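Local coordinates for protein putative NADPH-dependent oxidoreductase (Desulfitobacterium hafniense DCB-2, PDB 3DB2) that probably catalyses an NADP(H)-dependent redox reaction on a substrate not yet identified, using a Rossmann-fold nucleotide domain joined to a GFO/IDH/MocA-type C-terminal domain, at residues C[307-312]-C[319-324]; C[41-46]-C[54-59]; C[133-138]-C[252-257]; C[205-210]-C[214-219]; C[78-83]-C[103-108]. All coordinates share one frame; numbering follows the deposited sequence. Where two conformers were deposited one is given.

Contact 1: residues C[307-312]-C[319-324]; sequences VEEVAD and ETEIGA
With CG turned opposite the backbone N (chi1 160°) and the rest of the chain stretched out (chi2 161°), Glu309 leaves helix 302-316 and puts its carboxylate against the backbone at Thr320 and Glu321. OE2 of Glu309 accepts the amide N-H of Glu321 at 2.6 Å, a short bond in which N comes from above the carboxylate plane. The same OE2 lies 3.4 Å from CB of Thr320, whose side chain runs roughly perpendicular to that of Glu309. Next to this polar grip, CG2 of Val310 meets CG2 of Thr320 at 4.2 Å, a light apolar touch. The carboxylates of Glu309 and Glu321 come near each other, OE1 to OE1 4.4 Å. Arginines probably offset this proximity of like charge: Arg128 makes a salt bridge to Glu309 OE2, while Arg127 and Arg133 pair with Glu321. The contact thus closes the turn that links helix 302-316 to helix 324-343, with Gly323 at the N-cap of the latter. Leu121 of strand 120-123, at one margin of the parallel Rossmann sheet, packs against Glu309, Val310 and Thr320, and Thr320 OG1 is hydrogen-bonded to Phe120 O of that strand.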
# COMPACT_ATOMS: atom_id res chain seq x y z
N VAL C 307 11.15 -21.56 19.27
CA VAL C 307 11.92 -21.99 20.45
C VAL C 307 12.58 -23.34 20.21
O VAL C 307 13.75 -23.57 20.54
CB VAL C 307 11.02 -21.98 21.71
CG1 VAL C 307 11.83 -22.31 22.96
CG2 VAL C 307 10.32 -20.62 21.85
N GLU C 308 11.86 -24.28 19.60
CA GLU C 308 12.36 -25.59 19.26
C GLU C 308 13.58 -25.57 18.33
O GLU C 308 14.44 -26.45 18.40
CB GLU C 308 11.29 -26.47 18.59
CG GLU C 308 10.29 -27.04 19.61
CD GLU C 308 9.19 -27.83 18.93
OE1 GLU C 308 8.98 -27.69 17.70
OE2 GLU C 308 8.52 -28.61 19.62
N GLU C 309 13.64 -24.57 17.46
CA GLU C 309 14.75 -24.43 16.54
C GLU C 309 16.03 -24.17 17.33
O GLU C 309 17.15 -24.59 17.01
CB GLU C 309 14.51 -23.26 15.59
CG GLU C 309 15.74 -22.69 14.90
CD GLU C 309 15.41 -21.88 13.67
OE1 GLU C 309 14.84 -22.44 12.70
OE2 GLU C 309 15.68 -20.67 13.68
N VAL C 310 15.90 -23.40 18.42
CA VAL C 310 17.14 -23.11 19.18
C VAL C 310 17.65 -24.42 19.81
O VAL C 310 18.84 -24.71 19.78
CB VAL C 310 16.95 -22.02 20.24
CG1 VAL C 310 18.28 -21.69 20.93
CG2 VAL C 310 16.39 -20.75 19.62
N ALA C 311 16.73 -25.19 20.37
CA ALA C 311 17.01 -26.48 20.96
C ALA C 311 17.61 -27.42 19.93
O ALA C 311 18.58 -28.11 20.26
CB ALA C 311 15.77 -27.16 21.52
N ASP C 312 17.04 -27.41 18.72
CA ASP C 312 17.59 -28.24 17.65
C ASP C 312 19.03 -27.85 17.35
O ASP C 312 19.90 -28.72 17.20
CB ASP C 312 16.75 -28.13 16.38
CG ASP C 312 15.51 -29.00 16.44
OD1 ASP C 312 15.27 -29.63 17.47
OD2 ASP C 312 14.75 -29.05 15.45
N GLU C 319 23.00 -23.03 12.89
CA GLU C 319 22.64 -21.66 13.18
C GLU C 319 21.12 -21.56 13.14
O GLU C 319 20.45 -22.22 12.35
CB GLU C 319 23.19 -20.67 12.16
N THR C 320 20.58 -20.68 13.97
CA THR C 320 19.14 -20.40 13.89
C THR C 320 18.82 -19.53 12.69
O THR C 320 19.75 -19.06 12.01
CB THR C 320 18.64 -19.68 15.14
OG1 THR C 320 19.17 -18.34 15.09
CG2 THR C 320 19.11 -20.41 16.38
N GLU C 321 17.53 -19.29 12.40
CA GLU C 321 17.23 -18.59 11.16
C GLU C 321 17.44 -17.09 11.25
O GLU C 321 17.61 -16.47 10.20
CB GLU C 321 15.79 -18.86 10.71
CG GLU C 321 15.56 -18.54 9.23
CD GLU C 321 14.18 -18.95 8.77
OE1 GLU C 321 13.59 -19.90 9.32
OE2 GLU C 321 13.65 -18.31 7.85
N ILE C 322 17.39 -16.51 12.46
CA ILE C 322 17.43 -15.08 12.61
C ILE C 322 18.41 -14.68 13.71
O ILE C 322 18.02 -14.56 14.88
CB ILE C 322 16.08 -14.43 12.98
CG1 ILE C 322 14.87 -14.97 12.25
CG2 ILE C 322 16.22 -12.93 12.75
CD1 ILE C 322 13.56 -14.28 12.60
N GLY C 323 19.65 -14.49 13.29
CA GLY C 323 20.74 -14.08 14.16
C GLY C 323 20.71 -12.60 14.48
O GLY C 323 19.81 -11.85 14.08
N ALA C 324 21.74 -12.18 15.22
CA ALA C 324 21.91 -10.81 15.70
C ALA C 324 22.04 -9.84 14.54
O ALA C 324 21.48 -8.76 14.61
CB ALA C 324 23.14 -10.69 16.61

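Contact 2: residues C[41-46]-C[54-59]; sequences DKREKF and GDATME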
# COMPACT_ATOMS: atom_id res chain seq x y z
N ASP C 41 6.24 -12.06 43.40
CA ASP C 41 4.90 -12.46 43.03
C ASP C 41 4.88 -12.91 41.57
O ASP C 41 4.27 -13.92 41.23
CB ASP C 41 3.99 -11.27 43.29
CG ASP C 41 3.62 -11.16 44.77
OD1 ASP C 41 3.90 -12.11 45.54
OD2 ASP C 41 3.06 -10.12 45.16
N LYS C 42 5.55 -12.15 40.70
CA LYS C 42 5.58 -12.57 39.29
C LYS C 42 6.20 -13.95 39.20
O LYS C 42 5.79 -14.82 38.42
CB LYS C 42 6.29 -11.52 38.46
CG LYS C 42 5.40 -10.56 37.68
CD LYS C 42 6.15 -9.32 37.25
CE LYS C 42 5.26 -8.13 36.97
NZ LYS C 42 6.02 -7.05 36.27
N ARG C 43 7.24 -14.24 39.99
CA ARG C 43 7.84 -15.57 39.88
C ARG C 43 6.90 -16.58 40.52
O ARG C 43 6.82 -17.73 40.09
CB ARG C 43 9.20 -15.64 40.56
CG ARG C 43 10.24 -14.69 39.96
CD ARG C 43 10.40 -13.42 40.76
NE ARG C 43 10.93 -13.66 42.10
CZ ARG C 43 11.85 -13.00 42.77
NH1 ARG C 43 12.46 -11.93 42.28
NH2 ARG C 43 12.15 -13.44 43.99
N GLU C 44 6.19 -16.14 41.55
CA GLU C 44 5.20 -16.98 42.22
C GLU C 44 4.25 -17.65 41.23
O GLU C 44 4.14 -18.87 41.12
CB GLU C 44 4.37 -16.09 43.16
CG GLU C 44 5.17 -15.56 44.34
CD GLU C 44 5.74 -16.64 45.24
OE1 GLU C 44 5.96 -16.34 46.45
OE2 GLU C 44 5.97 -17.78 44.79
N LYS C 45 3.51 -16.80 40.55
CA LYS C 45 2.42 -17.17 39.64
C LYS C 45 2.96 -18.05 38.54
O LYS C 45 2.49 -19.15 38.24
CB LYS C 45 1.84 -15.85 39.15
CG LYS C 45 0.64 -15.97 38.26
CD LYS C 45 -0.16 -14.67 38.24
CE LYS C 45 -1.08 -14.63 37.02
NZ LYS C 45 -1.76 -15.94 36.78
N PHE C 46 4.04 -17.61 37.89
CA PHE C 46 4.55 -18.34 36.72
C PHE C 46 4.97 -19.75 37.09
O PHE C 46 4.57 -20.78 36.52
CB PHE C 46 5.70 -17.50 36.13
CG PHE C 46 6.16 -18.01 34.77
CD1 PHE C 46 7.16 -18.96 34.71
CD2 PHE C 46 5.59 -17.53 33.60
CE1 PHE C 46 7.62 -19.46 33.50
CE2 PHE C 46 6.04 -18.02 32.39
CZ PHE C 46 7.03 -18.99 32.34
N GLY C 54 11.56 -21.11 40.69
CA GLY C 54 11.69 -19.66 40.59
C GLY C 54 13.02 -19.30 41.26
O GLY C 54 13.45 -19.92 42.24
N ASP C 55 13.72 -18.31 40.73
CA ASP C 55 15.00 -17.96 41.35
C ASP C 55 14.93 -16.52 41.84
O ASP C 55 14.41 -15.64 41.16
CB ASP C 55 16.10 -18.23 40.34
CG ASP C 55 16.49 -19.69 40.28
OD1 ASP C 55 16.82 -20.21 41.36
OD2 ASP C 55 16.49 -20.31 39.20
N ALA C 56 15.44 -16.27 43.04
CA ALA C 56 15.40 -14.93 43.63
C ALA C 56 16.35 -13.98 42.91
O ALA C 56 16.12 -12.77 42.90
CB ALA C 56 15.75 -15.02 45.10
N THR C 57 17.42 -14.50 42.33
CA THR C 57 18.44 -13.67 41.71
C THR C 57 18.85 -14.25 40.36
O THR C 57 18.73 -15.46 40.11
CB THR C 57 19.64 -13.57 42.66
OG1 THR C 57 19.98 -14.88 43.13
CG2 THR C 57 19.26 -12.81 43.93
N MSE C 58 19.37 -13.40 39.48
CA MSE C 58 19.78 -13.89 38.16
C MSE C 58 20.93 -14.88 38.33
O MSE C 58 21.04 -15.84 37.57
CB MSE C 58 20.24 -12.69 37.31
CG MSE C 58 19.10 -12.04 36.53
SE MSE C 58 18.23 -13.30 35.31
CE MSE C 58 19.61 -13.22 33.93
N GLU C 59 21.77 -14.61 39.32
CA GLU C 59 22.96 -15.44 39.57
C GLU C 59 22.52 -16.86 39.89
O GLU C 59 23.07 -17.89 39.51
CB GLU C 59 23.75 -14.77 40.69
CG GLU C 59 24.39 -13.44 40.34
CD GLU C 59 23.47 -12.25 40.17
OE1 GLU C 59 22.45 -12.11 40.88
OE2 GLU C 59 23.77 -11.41 39.29
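The backbones of helix 40-50 and the turn ahead of helix 58-62 draw closest where Arg43 faces Gly54, CA to CA 5.7 Å. From there Arg43 reaches along the loop, and its guanidinium settles over the peptide that joins Asp55 to Ala56. Arg43 has two conformers; this placing holds for the one described and is doubtful for the other. Two bends, chi2 99° and chi3 65°, fold the chain so that O of Asp55 lies over the centre of one guanidinium face, 4.0 Å from CZ of Arg43. NH2 of Arg43 passes obliquely by Ala56, 3.6 Å from its CA and 4.1 Å from its CB. None of this is a hydrogen bond: NH1 of Arg43 is used instead on Ser37 O, in the loop after strand 30-36. The carboxylate of Asp55 is engaged elsewhere, by a hydrogen bond to Thr34 and a salt bridge to Arg64. Helix 40-50 is thereby packed against the chain leaving strand 53-54, the outermost strand on this side of the Rossmann sheet. The contact is van der Waals, probably with modest electrostatic attraction between the carbonyl oxygen and the positively charged face; directional hold on the guanidinium comes from the NH1 bond to Ser37.

Contact 3: residues C[133-138]-C[252-257]; sequences RKMKEM and LFYQLD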
# COMPACT_ATOMS: atom_id res chain seq x y z
N ARG C 133 5.69 -19.27 4.78
CA ARG C 133 6.49 -20.35 4.19
C ARG C 133 6.02 -20.70 2.76
O ARG C 133 6.84 -20.93 1.87
CB ARG C 133 6.49 -21.60 5.06
CG ARG C 133 7.14 -21.49 6.42
CD ARG C 133 8.55 -20.94 6.35
NE ARG C 133 9.32 -21.06 7.57
CZ ARG C 133 10.42 -20.45 7.96
NH1 ARG C 133 11.04 -19.54 7.23
NH2 ARG C 133 10.96 -20.73 9.14
N LYS C 134 4.72 -20.71 2.55
CA LYS C 134 4.18 -21.06 1.24
C LYS C 134 4.46 -19.92 0.28
O LYS C 134 4.89 -20.10 -0.87
CB LYS C 134 2.69 -21.39 1.40
CG LYS C 134 1.95 -21.67 0.11
CD LYS C 134 2.46 -22.99 -0.45
CE LYS C 134 2.11 -23.12 -1.92
NZ LYS C 134 1.30 -24.36 -2.12
N MSE C 135 4.23 -18.69 0.75
CA MSE C 135 4.50 -17.52 -0.10
C MSE C 135 5.95 -17.49 -0.54
O MSE C 135 6.28 -17.13 -1.68
CB MSE C 135 4.07 -16.23 0.60
CG MSE C 135 2.56 -16.12 0.77
SE MSE C 135 2.12 -14.69 2.06
CE MSE C 135 2.47 -13.26 0.80
N LYS C 136 6.86 -17.87 0.32
CA LYS C 136 8.29 -17.92 0.07
C LYS C 136 8.57 -18.95 -1.02
O LYS C 136 9.30 -18.71 -2.00
CB LYS C 136 9.05 -18.24 1.37
CG LYS C 136 10.56 -18.26 1.18
CD LYS C 136 11.00 -16.94 0.57
CE LYS C 136 12.45 -16.63 0.92
NZ LYS C 136 13.09 -15.85 -0.18
N GLU C 137 7.97 -20.11 -0.88
CA GLU C 137 8.07 -21.17 -1.89
C GLU C 137 7.62 -20.66 -3.26
O GLU C 137 8.35 -20.81 -4.25
CB GLU C 137 7.23 -22.34 -1.46
CG GLU C 137 7.36 -23.69 -2.14
CD GLU C 137 6.81 -24.75 -1.17
OE1 GLU C 137 7.62 -25.23 -0.34
OE2 GLU C 137 5.60 -25.04 -1.22
N MSE C 138 6.43 -20.04 -3.28
CA MSE C 138 5.87 -19.57 -4.55
C MSE C 138 6.76 -18.54 -5.22
O MSE C 138 6.91 -18.50 -6.45
CB MSE C 138 4.44 -19.07 -4.37
CG MSE C 138 3.48 -20.19 -4.00
SE MSE C 138 1.72 -19.57 -3.43
CE MSE C 138 0.78 -19.81 -5.12
N LEU C 252 -0.31 -12.42 -5.14
CA LEU C 252 -0.79 -13.05 -3.92
C LEU C 252 -1.37 -11.99 -2.98
O LEU C 252 -0.74 -10.92 -2.82
CB LEU C 252 0.35 -13.74 -3.22
CG LEU C 252 1.19 -14.73 -4.00
CD1 LEU C 252 2.40 -15.15 -3.19
CD2 LEU C 252 0.32 -15.92 -4.40
N PHE C 253 -2.48 -12.33 -2.37
CA PHE C 253 -3.14 -11.48 -1.37
C PHE C 253 -3.36 -12.29 -0.10
O PHE C 253 -4.14 -13.23 -0.08
CB PHE C 253 -4.49 -10.96 -1.85
CG PHE C 253 -4.45 -10.29 -3.21
CD1 PHE C 253 -3.78 -9.09 -3.37
CD2 PHE C 253 -5.10 -10.88 -4.30
CE1 PHE C 253 -3.76 -8.48 -4.61
CE2 PHE C 253 -5.06 -10.27 -5.55
CZ PHE C 253 -4.36 -9.09 -5.70
N TYR C 254 -2.67 -11.91 0.96
CA TYR C 254 -2.73 -12.55 2.26
C TYR C 254 -3.34 -11.58 3.29
O TYR C 254 -2.98 -10.40 3.29
CB TYR C 254 -1.34 -12.95 2.72
CG TYR C 254 -1.15 -13.47 4.12
CD1 TYR C 254 -1.59 -14.73 4.48
CD2 TYR C 254 -0.50 -12.70 5.10
CE1 TYR C 254 -1.41 -15.20 5.77
CE2 TYR C 254 -0.32 -13.20 6.39
CZ TYR C 254 -0.77 -14.45 6.72
OH TYR C 254 -0.61 -14.98 7.98
N GLN C 255 -4.22 -12.12 4.10
CA GLN C 255 -4.86 -11.48 5.23
C GLN C 255 -4.77 -12.36 6.47
O GLN C 255 -5.05 -13.55 6.36
CB GLN C 255 -6.35 -11.21 4.96
CG GLN C 255 -6.67 -10.01 4.10
CD GLN C 255 -6.65 -8.68 4.82
OE1 GLN C 255 -6.60 -8.60 6.04
NE2 GLN C 255 -6.70 -7.57 4.07
N LEU C 256 -4.40 -11.80 7.60
CA LEU C 256 -4.43 -12.56 8.86
C LEU C 256 -5.27 -11.87 9.92
O LEU C 256 -5.21 -10.64 10.01
CB LEU C 256 -3.00 -12.75 9.35
CG LEU C 256 -2.81 -13.33 10.75
CD1 LEU C 256 -3.14 -14.82 10.70
CD2 LEU C 256 -1.40 -13.00 11.21
N ASP C 257 -6.04 -12.63 10.70
CA ASP C 257 -6.74 -12.12 11.87
C ASP C 257 -5.77 -12.21 13.05
O ASP C 257 -5.65 -13.29 13.64
CB ASP C 257 -7.97 -12.93 12.23
CG ASP C 257 -8.71 -12.38 13.43
OD1 ASP C 257 -8.28 -11.40 14.07
OD2 ASP C 257 -9.81 -12.94 13.69
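Apolar packing joins Met135 and Met138 of helix 130-140, both selenomethionines here, to Leu252 and Tyr254 on one face of strand 250-256. Leu252 divides its two methyl groups between them: CD1 lies 4.1 Å from CG of Met135, and CD2 lies 4.0 Å from CE of Met138. Met135 and Leu252 run past one another in opposite senses. The second kind of interaction is a Met-aromatic contact. SE of Met135 sits 4.6 Å from the centroid of the Tyr254 ring and 32° off its normal, so the approach is oblique; it also lies 3.9 Å from CB of Tyr254, near the root of the ring. Extension of the Met135 chain at chi2 (166°) carries SE to the tyrosine. The axes of segments 133-138 and 252-256 run antiparallel (170°), 11.0 Å apart at closest approach. Ile243, Val245 and Leu273 of the flanking strands also touch Met135, extending the layer in which the helix covers the large mixed sheet of the C-terminal domain. All four contact residues are buried and no hydrogen bond links the segments; cohesion probably comes from burial of apolar surface and dispersion, with the Met-aromatic contact adding to it and selenium standing in for the sulfur of methionine.

Contact 4: residues C[205-210]-C[214-219]; sequences KPMYTE and ITVNQT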
# COMPACT_ATOMS: atom_id res chain seq x y z
N LYS C 205 3.25 10.53 11.42
CA LYS C 205 2.95 11.53 12.46
C LYS C 205 1.94 11.01 13.46
O LYS C 205 1.23 10.03 13.21
CB LYS C 205 2.39 12.79 11.80
CG LYS C 205 1.06 12.56 11.11
CD LYS C 205 0.55 13.75 10.32
CE LYS C 205 1.40 14.05 9.09
NZ LYS C 205 1.16 13.18 7.91
N PRO C 206 1.80 11.69 14.60
CA PRO C 206 0.68 11.36 15.50
C PRO C 206 -0.64 11.68 14.83
O PRO C 206 -0.80 12.76 14.24
CB PRO C 206 0.92 12.31 16.68
CG PRO C 206 2.33 12.77 16.58
CD PRO C 206 2.62 12.80 15.11
N MSE C 207 -1.63 10.80 14.87
CA MSE C 207 -2.97 11.07 14.43
C MSE C 207 -4.01 10.50 15.40
O MSE C 207 -3.92 9.35 15.82
CB MSE C 207 -3.29 10.50 13.04
CG MSE C 207 -2.26 10.80 11.94
SE MSE C 207 -3.20 10.62 10.23
CE MSE C 207 -1.65 10.54 9.04
N TYR C 208 -5.01 11.31 15.73
CA TYR C 208 -6.19 10.83 16.44
C TYR C 208 -5.74 10.26 17.78
O TYR C 208 -6.21 9.22 18.24
CB TYR C 208 -6.99 9.80 15.64
CG TYR C 208 -7.24 10.37 14.25
CD1 TYR C 208 -7.71 11.67 14.13
CD2 TYR C 208 -6.99 9.63 13.10
CE1 TYR C 208 -7.95 12.24 12.89
CE2 TYR C 208 -7.23 10.20 11.87
CZ TYR C 208 -7.70 11.49 11.76
OH TYR C 208 -7.93 12.03 10.52
N THR C 209 -4.80 10.95 18.44
CA THR C 209 -4.27 10.38 19.68
C THR C 209 -3.89 11.46 20.69
O THR C 209 -3.64 12.62 20.34
CB THR C 209 -3.03 9.52 19.39
OG1 THR C 209 -2.56 8.93 20.61
CG2 THR C 209 -1.91 10.41 18.88
N GLU C 210 -3.82 11.05 21.95
CA GLU C 210 -3.35 11.93 23.02
C GLU C 210 -1.85 11.79 23.23
O GLU C 210 -1.26 12.57 23.98
CB GLU C 210 -4.12 11.65 24.32
CG GLU C 210 -5.59 11.30 24.12
CD GLU C 210 -6.57 12.23 24.81
OE1 GLU C 210 -6.84 12.05 26.02
OE2 GLU C 210 -7.11 13.15 24.15
N ILE C 214 4.55 9.27 17.01
CA ILE C 214 3.93 8.90 15.72
C ILE C 214 2.92 7.81 15.95
O ILE C 214 3.21 6.88 16.74
CB ILE C 214 5.07 8.47 14.75
CG1 ILE C 214 5.87 9.67 14.25
CG2 ILE C 214 4.50 7.62 13.63
CD1 ILE C 214 7.19 9.38 13.57
N THR C 215 1.75 7.83 15.33
CA THR C 215 0.85 6.68 15.35
C THR C 215 0.45 6.15 13.98
O THR C 215 -0.28 5.15 13.95
CB THR C 215 -0.45 6.97 16.12
OG1 THR C 215 -1.22 8.05 15.62
CG2 THR C 215 -0.10 7.40 17.55
N VAL C 216 0.91 6.83 12.93
CA VAL C 216 0.57 6.48 11.55
C VAL C 216 1.79 6.71 10.67
O VAL C 216 2.35 7.81 10.67
CB VAL C 216 -0.60 7.32 11.01
CG1 VAL C 216 -0.85 7.04 9.52
CG2 VAL C 216 -1.89 7.09 11.78
N ASN C 217 2.26 5.67 9.99
CA ASN C 217 3.37 5.71 9.09
C ASN C 217 2.95 5.08 7.73
O ASN C 217 2.16 4.14 7.73
CB ASN C 217 4.62 4.96 9.50
CG ASN C 217 5.20 5.41 10.84
OD1 ASN C 217 5.90 6.39 10.90
ND2 ASN C 217 4.86 4.59 11.83
N GLN C 218 3.53 5.62 6.68
CA GLN C 218 3.59 4.94 5.39
C GLN C 218 5.07 4.99 4.97
O GLN C 218 5.65 6.06 4.86
CB GLN C 218 2.68 5.59 4.39
CG GLN C 218 1.22 5.28 4.72
CD GLN C 218 0.23 5.75 3.68
OE1 GLN C 218 0.32 6.90 3.24
NE2 GLN C 218 -0.71 4.91 3.26
N THR C 219 5.63 3.81 4.72
CA THR C 219 7.05 3.67 4.49
C THR C 219 7.28 3.01 3.12
O THR C 219 6.61 1.98 2.91
CB THR C 219 7.72 2.80 5.56
OG1 THR C 219 7.34 3.33 6.83
CG2 THR C 219 9.22 2.86 5.41
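The peptide carbonyl of Lys205 is the flat group to which Thr215 and Val216 dock, and both of their amides approach from the same face of its plane. This is a classic beta bulge, at the antiparallel junction of strands 197-205 and 216-223 in the C-terminal domain. Thr215 N stands 3.1 Å from Lys205 O, well above the carbonyl plane, whereas Val216 N, at 3.2 Å, is tilted only 30° from it. The return bond, Lys205 N to Val216 O at 3.0 Å, completes the hydrogen-bonded pair. Ile214 lays CG1 against CA of Lys205 just before the bulge. Beyond it the chain of Met207, a selenomethionine, runs across Val216 at about a right angle: its CG rests 3.7 Å from CG2 of Val216, and its CE 3.6 Å from CG1 of Val216. Extension past CG (chi2 -158°) allows one side chain to span both valine methyls. Thr209 and Thr215 meet tip to tip through their CG2 methyls. Lys205 NZ turns to the second subunit, where Glu222, Gly226 and Gln228 bind it, so the bulge lies beside the dimer interface. Within the loop, Thr215 OG1 takes a nearly straight hydrogen bond from Met207 N, 2.9 Å long with an angle of 169° at the hydrogen.

Contact 5: residues C[78-83]-C[103-108]; sequences KHAEVI and LDHAQR
Ala80 presents its methyl to two flat groups of the neighbouring helix, the imidazole of His105 and the guanidinium of Arg108, in the helical layer of the Rossmann domain. CB of Ala80 lies over one face of the His105 ring, a CH-pi contact 4.2 Å from the centroid and 25° off the normal. The same methyl is centred over one face of the Arg108 guanidinium, 4.0 Å from CZ. A bend at chi3 (61°) brings the arginine head across toward helix 79-88, where NH2 of Arg108 passes obliquely 3.9 Å from N of Glu81; a salt bridge to Glu84 holds that head on the same helix. Lys78 NZ and Glu81 OE1 form a salt bridge whose hydrogen bond is weak. The methyl of Ala80 fills the space where the segments are closest, CA of Ala80 being 5.4 Å from CA of His105; the axes of segments 79-83 and 103-108 run nearly parallel, 18° apart and 9.0 Å distant. Farther along, Ile83 of helix 79-88 packs on Ile109 and Val112 of helix 103-116. Beside the methyl, one water joins the segments, accepting the N-H of Ala80 at 3.1 Å and lying 2.9 Å from ND1 of His105.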
# COMPACT_ATOMS: atom_id res chain seq x y z
N LYS C 78 15.98 -3.54 28.04
CA LYS C 78 16.74 -4.44 28.92
C LYS C 78 17.25 -5.67 28.21
O LYS C 78 17.92 -6.52 28.81
CB LYS C 78 15.78 -4.76 30.07
CG LYS C 78 15.35 -3.54 30.87
CD LYS C 78 16.49 -2.58 31.15
CE LYS C 78 16.33 -1.78 32.43
NZ LYS C 78 17.41 -0.75 32.59
N HIS C 79 16.97 -5.82 26.92
CA HIS C 79 17.44 -7.01 26.21
C HIS C 79 18.95 -7.15 26.26
O HIS C 79 19.49 -8.24 26.51
CB HIS C 79 16.96 -6.97 24.75
CG HIS C 79 15.50 -7.24 24.52
ND1 HIS C 79 14.95 -7.23 23.26
CD2 HIS C 79 14.46 -7.53 25.33
CE1 HIS C 79 13.65 -7.49 23.30
NE2 HIS C 79 13.32 -7.68 24.56
N ALA C 80 19.67 -6.07 26.00
CA ALA C 80 21.11 -6.04 25.88
C ALA C 80 21.81 -6.49 27.16
O ALA C 80 22.62 -7.42 27.16
CB ALA C 80 21.63 -4.65 25.55
N GLU C 81 21.52 -5.85 28.29
CA GLU C 81 22.22 -6.27 29.51
C GLU C 81 21.79 -7.66 29.93
O GLU C 81 22.55 -8.44 30.53
CB GLU C 81 21.97 -5.24 30.62
CG GLU C 81 20.53 -5.12 31.01
CD GLU C 81 20.27 -4.02 32.02
OE1 GLU C 81 19.93 -2.91 31.57
OE2 GLU C 81 20.39 -4.29 33.23
N VAL C 82 20.54 -8.05 29.67
CA VAL C 82 20.15 -9.39 30.11
C VAL C 82 20.83 -10.45 29.26
O VAL C 82 21.36 -11.45 29.76
CB VAL C 82 18.63 -9.55 30.09
CG1 VAL C 82 18.26 -10.98 30.41
CG2 VAL C 82 17.98 -8.59 31.07
N ILE C 83 20.83 -10.24 27.95
CA ILE C 83 21.57 -11.13 27.04
C ILE C 83 23.04 -11.18 27.42
O ILE C 83 23.67 -12.24 27.45
CB ILE C 83 21.38 -10.72 25.56
CG1 ILE C 83 19.94 -10.83 25.07
CG2 ILE C 83 22.31 -11.51 24.66
CD1 ILE C 83 19.63 -10.00 23.81
N LEU C 103 20.44 1.26 18.32
CA LEU C 103 21.51 0.59 17.58
C LEU C 103 22.62 0.10 18.50
O LEU C 103 23.17 -0.98 18.32
CB LEU C 103 22.05 1.56 16.53
CG LEU C 103 23.09 1.01 15.56
CD1 LEU C 103 22.55 -0.13 14.72
CD2 LEU C 103 23.62 2.09 14.63
N ASP C 104 22.96 0.93 19.48
CA ASP C 104 24.04 0.66 20.42
C ASP C 104 23.86 -0.72 21.06
O ASP C 104 24.73 -1.57 21.07
CB ASP C 104 24.08 1.72 21.52
CG ASP C 104 25.25 1.47 22.47
OD1 ASP C 104 26.37 1.28 21.95
OD2 ASP C 104 25.03 1.46 23.70
N HIS C 105 22.68 -0.95 21.59
CA HIS C 105 22.24 -2.16 22.24
C HIS C 105 22.26 -3.31 21.25
O HIS C 105 22.69 -4.42 21.60
CB HIS C 105 20.86 -1.93 22.84
CG HIS C 105 20.83 -1.13 24.10
ND1 HIS C 105 19.69 -1.07 24.89
CD2 HIS C 105 21.76 -0.40 24.73
CE1 HIS C 105 19.94 -0.31 25.94
NE2 HIS C 105 21.19 0.12 25.87
N ALA C 106 21.80 -3.06 20.02
CA ALA C 106 21.80 -4.16 19.04
C ALA C 106 23.25 -4.58 18.82
O ALA C 106 23.56 -5.75 18.68
CB ALA C 106 21.16 -3.75 17.72
N GLN C 107 24.13 -3.57 18.74
CA GLN C 107 25.55 -3.86 18.52
C GLN C 107 26.15 -4.59 19.72
O GLN C 107 26.99 -5.48 19.59
CB GLN C 107 26.31 -2.55 18.27
CG GLN C 107 26.04 -1.99 16.88
CD GLN C 107 26.66 -0.63 16.65
OE1 GLN C 107 26.82 0.20 17.55
NE2 GLN C 107 27.00 -0.40 15.38
N ARG C 108 25.73 -4.24 20.92
CA ARG C 108 26.25 -4.95 22.09
C ARG C 108 25.86 -6.41 22.01
O ARG C 108 26.64 -7.26 22.41
CB ARG C 108 25.72 -4.30 23.37
CG ARG C 108 26.59 -3.12 23.82
CD ARG C 108 25.87 -2.24 24.82
NE ARG C 108 25.51 -2.98 26.03
CZ ARG C 108 24.73 -2.52 26.99
NH1 ARG C 108 24.21 -1.30 26.88
NH2 ARG C 108 24.46 -3.27 28.06
O HOH W 1 18.29 -3.58 24.82

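Along the chain, contact 2 and contact 5 come first, both within the Rossmann domain and with centres 22 Å apart; contact 3 then spans 113 residues of the C-terminal domain and encloses contact 4. Contact 1 closes last, returning the chain to strand 120-123 of the Rossmann sheet. Contacts 3 and 4 involve the same mixed sheet, their centres 27 Å apart, and both touch the second subunit. Contacts 2 and 3 lie 40 Å apart between centres, on opposite sides of the chain's centre. Contacts 1 and 3 touch directly through the Glu321-Arg133 salt bridge, so helix 130-140, lying on the C-terminal sheet, is tied to the turn beside the Rossmann sheet.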